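Local coordinates for protein hydroxylase (Rhodococcus sp., PDB 2OR0) that probably acts as a flavin-dependent hydroxylase of the acyl-CoA dehydrogenase type, using reduced flavin and molecular oxygen to put one oxygen atom into a substrate, at residues 262-266 with 344-349; 180-186 with 223-228. All blocks are in the same frame, centred on the assembly; numbering follows the deposited sequence.

Contact 1 of 2, residues 262-266 with 344-349; sequences VIGIT and AAWRAV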
loop_
_atom_site.group_PDB
_atom_site.type_symbol
_atom_site.label_atom_id
_atom_site.label_comp_id
_atom_site.label_asym_id
_atom_site.label_seq_id
_atom_site.Cartn_x
_atom_site.Cartn_y
_atom_site.Cartn_z
ATOM N N VAL A 262 5.248 -3.541 3.328
ATOM C CA VAL A 262 5.814 -3.871 4.636
ATOM C C VAL A 262 6.644 -5.185 4.588
ATOM O O VAL A 262 7.749 -5.252 5.125
ATOM C CB VAL A 262 4.736 -3.955 5.731
ATOM C CG1 VAL A 262 5.323 -4.504 7.050
ATOM C CG2 VAL A 262 4.097 -2.545 5.973
ATOM N N ILE A 263 6.096 -6.221 3.946
ATOM C CA ILE A 263 6.815 -7.476 3.830
ATOM C C ILE A 263 8.147 -7.332 3.101
ATOM O O ILE A 263 9.156 -7.801 3.593
ATOM C CB ILE A 263 5.920 -8.628 3.269
ATOM C CG1 ILE A 263 4.787 -8.909 4.287
ATOM C CG2 ILE A 263 6.767 -9.879 3.094
ATOM C CD1 ILE A 263 3.613 -9.794 3.769
ATOM N N GLY A 264 8.145 -6.678 1.943
ATOM C CA GLY A 264 9.368 -6.460 1.184
ATOM C C GLY A 264 10.369 -5.573 1.898
ATOM O O GLY A 264 11.596 -5.758 1.770
ATOM N N ILE A 265 9.867 -4.606 2.670
ATOM C CA ILE A 265 10.763 -3.811 3.505
ATOM C C ILE A 265 11.519 -4.711 4.503
ATOM O O ILE A 265 12.698 -4.556 4.697
ATOM C CB ILE A 265 10.013 -2.644 4.250
ATOM C CG1 ILE A 265 9.635 -1.559 3.250
ATOM C CG2 ILE A 265 10.888 -2.061 5.365
ATOM C CD1 ILE A 265 8.422 -0.653 3.696
ATOM N N THR A 266 10.827 -5.641 5.136
ATOM C CA THR A 266 11.488 -6.497 6.118
ATOM C C THR A 266 12.447 -7.455 5.438
ATOM O O THR A 266 13.459 -7.800 6.012
ATOM C CB THR A 266 10.490 -7.256 7.023
ATOM O OG1 THR A 266 9.729 -8.205 6.258
ATOM C CG2 THR A 266 9.544 -6.262 7.727
ATOM N N ALA A 344 0.067 -11.023 8.670
ATOM C CA ALA A 344 1.270 -11.044 7.850
ATOM C C ALA A 344 2.170 -9.811 8.104
ATOM O O ALA A 344 3.391 -9.952 8.191
ATOM C CB ALA A 344 0.932 -11.142 6.367
ATOM N N ALA A 345 1.574 -8.614 8.186
ATOM C CA ALA A 345 2.356 -7.405 8.511
ATOM C C ALA A 345 3.033 -7.533 9.890
ATOM O O ALA A 345 4.231 -7.286 10.023
ATOM C CB ALA A 345 1.480 -6.140 8.456
ATOM N N TRP A 346 2.270 -7.947 10.893
ATOM C CA TRP A 346 2.773 -8.010 12.246
ATOM C C TRP A 346 3.921 -9.043 12.408
ATOM O O TRP A 346 4.932 -8.762 13.066
ATOM C CB TRP A 346 1.643 -8.323 13.229
ATOM C CG TRP A 346 0.781 -7.088 13.555
ATOM C CD1 TRP A 346 -0.173 -6.478 12.734
ATOM C CD2 TRP A 346 0.806 -6.318 14.772
ATOM N NE1 TRP A 346 -0.755 -5.405 13.407
ATOM C CE2 TRP A 346 -0.158 -5.276 14.638
ATOM C CE3 TRP A 346 1.534 -6.422 15.971
ATOM C CZ2 TRP A 346 -0.404 -4.352 15.655
ATOM C CZ3 TRP A 346 1.291 -5.483 16.994
ATOM C CH2 TRP A 346 0.328 -4.469 16.820
ATOM N N ARG A 347 3.731 -10.220 11.807
ATOM C CA ARG A 347 4.705 -11.311 11.842
ATOM C C ARG A 347 6.052 -10.848 11.281
ATOM O O ARG A 347 7.091 -11.102 11.870
ATOM C CB ARG A 347 4.166 -12.543 11.059
ATOM C CG ARG A 347 4.987 -13.849 11.262
ATOM C CD ARG A 347 4.379 -15.026 10.456
ATOM N NE ARG A 347 2.948 -15.203 10.749
ATOM C CZ ARG A 347 1.947 -14.901 9.918
ATOM N NH1 ARG A 347 2.182 -14.426 8.699
ATOM N NH2 ARG A 347 0.707 -15.085 10.305
ATOM N N ALA A 348 6.004 -10.163 10.153
ATOM C CA ALA A 348 7.187 -9.728 9.424
ATOM C C ALA A 348 7.901 -8.634 10.204
ATOM O O ALA A 348 9.123 -8.673 10.370
ATOM C CB ALA A 348 6.778 -9.235 8.060
ATOM N N VAL A 349 7.143 -7.681 10.739
ATOM C CA VAL A 349 7.773 -6.633 11.554
ATOM C C VAL A 349 8.429 -7.178 12.829
ATOM O O VAL A 349 9.569 -6.803 13.137
ATOM C CB VAL A 349 6.837 -5.445 11.849
ATOM C CG1 VAL A 349 7.567 -4.419 12.724
ATOM C CG2 VAL A 349 6.386 -4.799 10.525
#
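Thr266 meets the 344-349 helix with both branches of its side chain. Its methyl CG2 lies 3.6 Å from the carbonyl oxygen of Ala348, while OG1 comes within 3.6 Å of Ala348 CB. That hydroxyl sits between the backbone N and the carbonyl carbon (chi1 66°), where it can turn back on its own helix and donate to Ile263 O over 2.8 Å; the donor is tilted 22° from the carbonyl plane. Its polar atom is thus satisfied although it faces a methyl group.

One turn earlier, the side chain of Val262 leaves its helix toward the partner, and its CG1 passes obliquely across Val349, 3.6 Å from CG2 of that residue. The two segments run nearly parallel, 14° apart with axes 9.1 Å from each other, as parts of long helices in the all-helical C-terminal domain of the acyl-CoA dehydrogenase fold. Ala344, Ala345 and Ala348 offer just methyl side chains to the 262-266 helix, and the closest CA atoms, those of Ile263 and Ala348, are 6.0 Å apart. The outer part of Ile263 closes in, CG1 meeting Ala348 CB and CD1 reaching Ala344 CB at 4.0 Å. Ser308 and Leu312 of helix 292-324 also touch Ile263, and His378 of helix 370-381 packs on Val349.

Contact 2 of 2, residues 180-186 with 223-228; sequences PSSLHVI and RTLNAA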
loop_
_atom_site.group_PDB
_atom_site.type_symbol
_atom_site.label_atom_id
_atom_site.label_comp_id
_atom_site.label_asym_id
_atom_site.label_seq_id
_atom_site.Cartn_x
_atom_site.Cartn_y
_atom_site.Cartn_z
ATOM N N PRO A 180 -25.509 8.983 -0.861
ATOM C CA PRO A 180 -24.604 8.131 -0.067
ATOM C C PRO A 180 -24.253 8.744 1.303
ATOM O O PRO A 180 -24.332 9.961 1.473
ATOM C CB PRO A 180 -23.330 8.067 -0.924
ATOM C CG PRO A 180 -23.768 8.327 -2.297
ATOM C CD PRO A 180 -24.908 9.317 -2.171
ATOM N N SER A 181 -23.873 7.893 2.253
ATOM C CA SER A 181 -23.350 8.310 3.551
ATOM C C SER A 181 -21.824 8.665 3.516
ATOM O O SER A 181 -21.374 9.635 4.152
ATOM C CB SER A 181 -23.667 7.207 4.561
ATOM O OG SER A 181 -22.786 7.212 5.665
ATOM N N SER A 182 -21.042 7.890 2.758
ATOM C CA SER A 182 -19.600 8.131 2.600
ATOM C C SER A 182 -19.181 8.032 1.128
ATOM O O SER A 182 -19.780 7.281 0.362
ATOM C CB SER A 182 -18.808 7.115 3.432
ATOM O OG SER A 182 -19.281 5.780 3.176
ATOM N N LEU A 183 -18.137 8.757 0.742
ATOM C CA LEU A 183 -17.685 8.760 -0.644
ATOM C C LEU A 183 -16.204 8.534 -0.751
ATOM O O LEU A 183 -15.462 8.805 0.210
ATOM C CB LEU A 183 -17.960 10.121 -1.306
ATOM C CG LEU A 183 -19.383 10.715 -1.369
ATOM C CD1 LEU A 183 -19.289 12.166 -1.841
ATOM C CD2 LEU A 183 -20.300 9.933 -2.305
ATOM N N HIS A 184 -15.795 8.061 -1.935
ATOM C CA HIS A 184 -14.482 8.317 -2.493
ATOM C C HIS A 184 -14.615 9.382 -3.591
ATOM O O HIS A 184 -15.478 9.273 -4.481
ATOM C CB HIS A 184 -13.870 7.032 -3.084
ATOM C CG HIS A 184 -13.608 5.949 -2.075
ATOM N ND1 HIS A 184 -13.263 4.659 -2.436
ATOM C CD2 HIS A 184 -13.649 5.957 -0.719
ATOM C CE1 HIS A 184 -13.096 3.924 -1.349
ATOM N NE2 HIS A 184 -13.330 4.684 -0.295
ATOM N N VAL A 185 -13.779 10.418 -3.544
ATOM C CA VAL A 185 -13.914 11.560 -4.466
ATOM C C VAL A 185 -12.589 11.814 -5.176
ATOM O O VAL A 185 -11.514 11.613 -4.592
ATOM C CB VAL A 185 -14.400 12.860 -3.712
ATOM C CG1 VAL A 185 -15.764 12.644 -3.078
ATOM C CG2 VAL A 185 -13.383 13.317 -2.644
ATOM N N ILE A 186 -12.651 12.230 -6.437
ATOM C CA ILE A 186 -11.434 12.515 -7.202
ATOM C C ILE A 186 -11.307 14.026 -7.446
ATOM O O ILE A 186 -12.275 14.667 -7.881
ATOM C CB ILE A 186 -11.406 11.731 -8.549
ATOM C CG1 ILE A 186 -11.335 10.222 -8.297
ATOM C CG2 ILE A 186 -10.233 12.145 -9.420
ATOM C CD1 ILE A 186 -12.606 9.498 -8.719
ATOM N N ARG A 223 -17.248 12.117 -10.633
ATOM C CA ARG A 223 -15.919 11.996 -10.005
ATOM C C ARG A 223 -15.993 11.431 -8.594
ATOM O O ARG A 223 -15.064 11.585 -7.806
ATOM C CB ARG A 223 -15.200 13.345 -9.980
ATOM C CG ARG A 223 -14.641 13.748 -11.323
ATOM C CD ARG A 223 -13.872 15.008 -11.165
ATOM N NE ARG A 223 -13.451 15.582 -12.431
ATOM C CZ ARG A 223 -12.975 16.824 -12.559
ATOM N NH1 ARG A 223 -12.872 17.625 -11.491
ATOM N NH2 ARG A 223 -12.594 17.267 -13.758
ATOM N N THR A 224 -17.098 10.771 -8.281
ATOM C CA THR A 224 -17.286 10.166 -6.982
ATOM C C THR A 224 -17.698 8.697 -7.119
ATOM O O THR A 224 -18.217 8.282 -8.169
ATOM C CB THR A 224 -18.332 10.932 -6.115
ATOM O OG1 THR A 224 -19.656 10.563 -6.488
ATOM C CG2 THR A 224 -18.187 12.440 -6.248
ATOM N N LEU A 225 -17.427 7.924 -6.073
ATOM C CA LEU A 225 -18.043 6.622 -5.864
ATOM C C LEU A 225 -18.582 6.594 -4.448
ATOM O O LEU A 225 -18.040 7.246 -3.556
ATOM C CB LEU A 225 -17.037 5.480 -6.051
ATOM C CG LEU A 225 -16.468 5.293 -7.466
ATOM C CD1 LEU A 225 -15.218 4.385 -7.521
ATOM C CD2 LEU A 225 -17.576 4.800 -8.462
ATOM N N ASN A 226 -19.661 5.855 -4.254
ATOM C CA ASN A 226 -20.178 5.582 -2.945
ATOM C C ASN A 226 -19.224 4.568 -2.250
ATOM O O ASN A 226 -19.036 3.445 -2.751
ATOM C CB ASN A 226 -21.591 5.030 -3.132
ATOM C CG ASN A 226 -22.250 4.634 -1.865
ATOM O OD1 ASN A 226 -21.599 4.275 -0.873
ATOM N ND2 ASN A 226 -23.577 4.677 -1.873
ATOM N N ALA A 227 -18.633 4.959 -1.114
ATOM C CA ALA A 227 -17.627 4.120 -0.420
ATOM C C ALA A 227 -18.159 2.775 0.051
ATOM O O ALA A 227 -17.421 1.799 0.022
ATOM C CB ALA A 227 -16.978 4.861 0.764
ATOM N N ALA A 228 -19.408 2.727 0.512
ATOM C CA ALA A 228 -20.006 1.450 0.932
ATOM C C ALA A 228 -20.207 0.477 -0.245
ATOM O O ALA A 228 -20.022 -0.731 -0.097
ATOM C CB ALA A 228 -21.310 1.661 1.690
HETATM O O HOH W 1 -22.365 5.301 1.540
HETATM O O HOH W 2 -13.208 17.099 -8.685
#
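His184 and Leu225 form the hydrogen-bonded pair of an antiparallel ladder in which the short strand 224-226 adds to strand 182-188 of the beta domain. Leu225 N donates to His184 O at 2.9 Å, in the carbonyl plane, and Leu225 O takes the bond from His184 N. Farther along, Ile186 N binds Arg223 O at 2.8 Å. At the other end Ala227 N still reaches Ser182 O (3.0 Å), but from 45° above the carbonyl plane, at the point where the chain passes from strand into helix 227-232.

At the Ile186 end, the side chain of Arg223 runs outward. Its CB lies 3.8 Å from Ile186 O, and an extended chain (chi2 -175°, chi3 -172°) carries CD past the same oxygen. NE forms a salt bridge with Glu119, and NH1 donates to a water that in turn donates to Ile186 O, the water lying in the guanidinium plane.

The His184 ring has Ala227 CA over one face and Ala227 CB 3.8 Å from NE2, while ND1 is hydrogen-bonded to Glu108. The amide of Asn226, the N-cap, packs against Pro180, with ND2 3.5 Å from Pro180 CB. Asn226 OD1 accepts a weak bond from Ala228 N. A water oxygen 2.7 Å from Asn226 OD1 donates to it as well and accepts from Ser182 N.

How the contacts relate
Contact 2 comes first along the chain and is complete before contact 1 begins. They share no helix or strand: contact 2 pairs strands 182-188 and 224-226 of the mixed beta sheet and takes in the first residues of helix 227-232, whereas 262-266 with 344-349 joins helices 250-277 and 331-356. Their centres are 31 Å apart, on opposite sides of the chain's centre, and about 20 Å separates their nearest atoms. The pair therefore samples two different domains of the acyl-CoA dehydrogenase fold, the beta domain and the C-terminal helical bundle. Each contact joins parts of a single domain; in this family the flavin usually lies between the two, so neither contact is likely to form that junction.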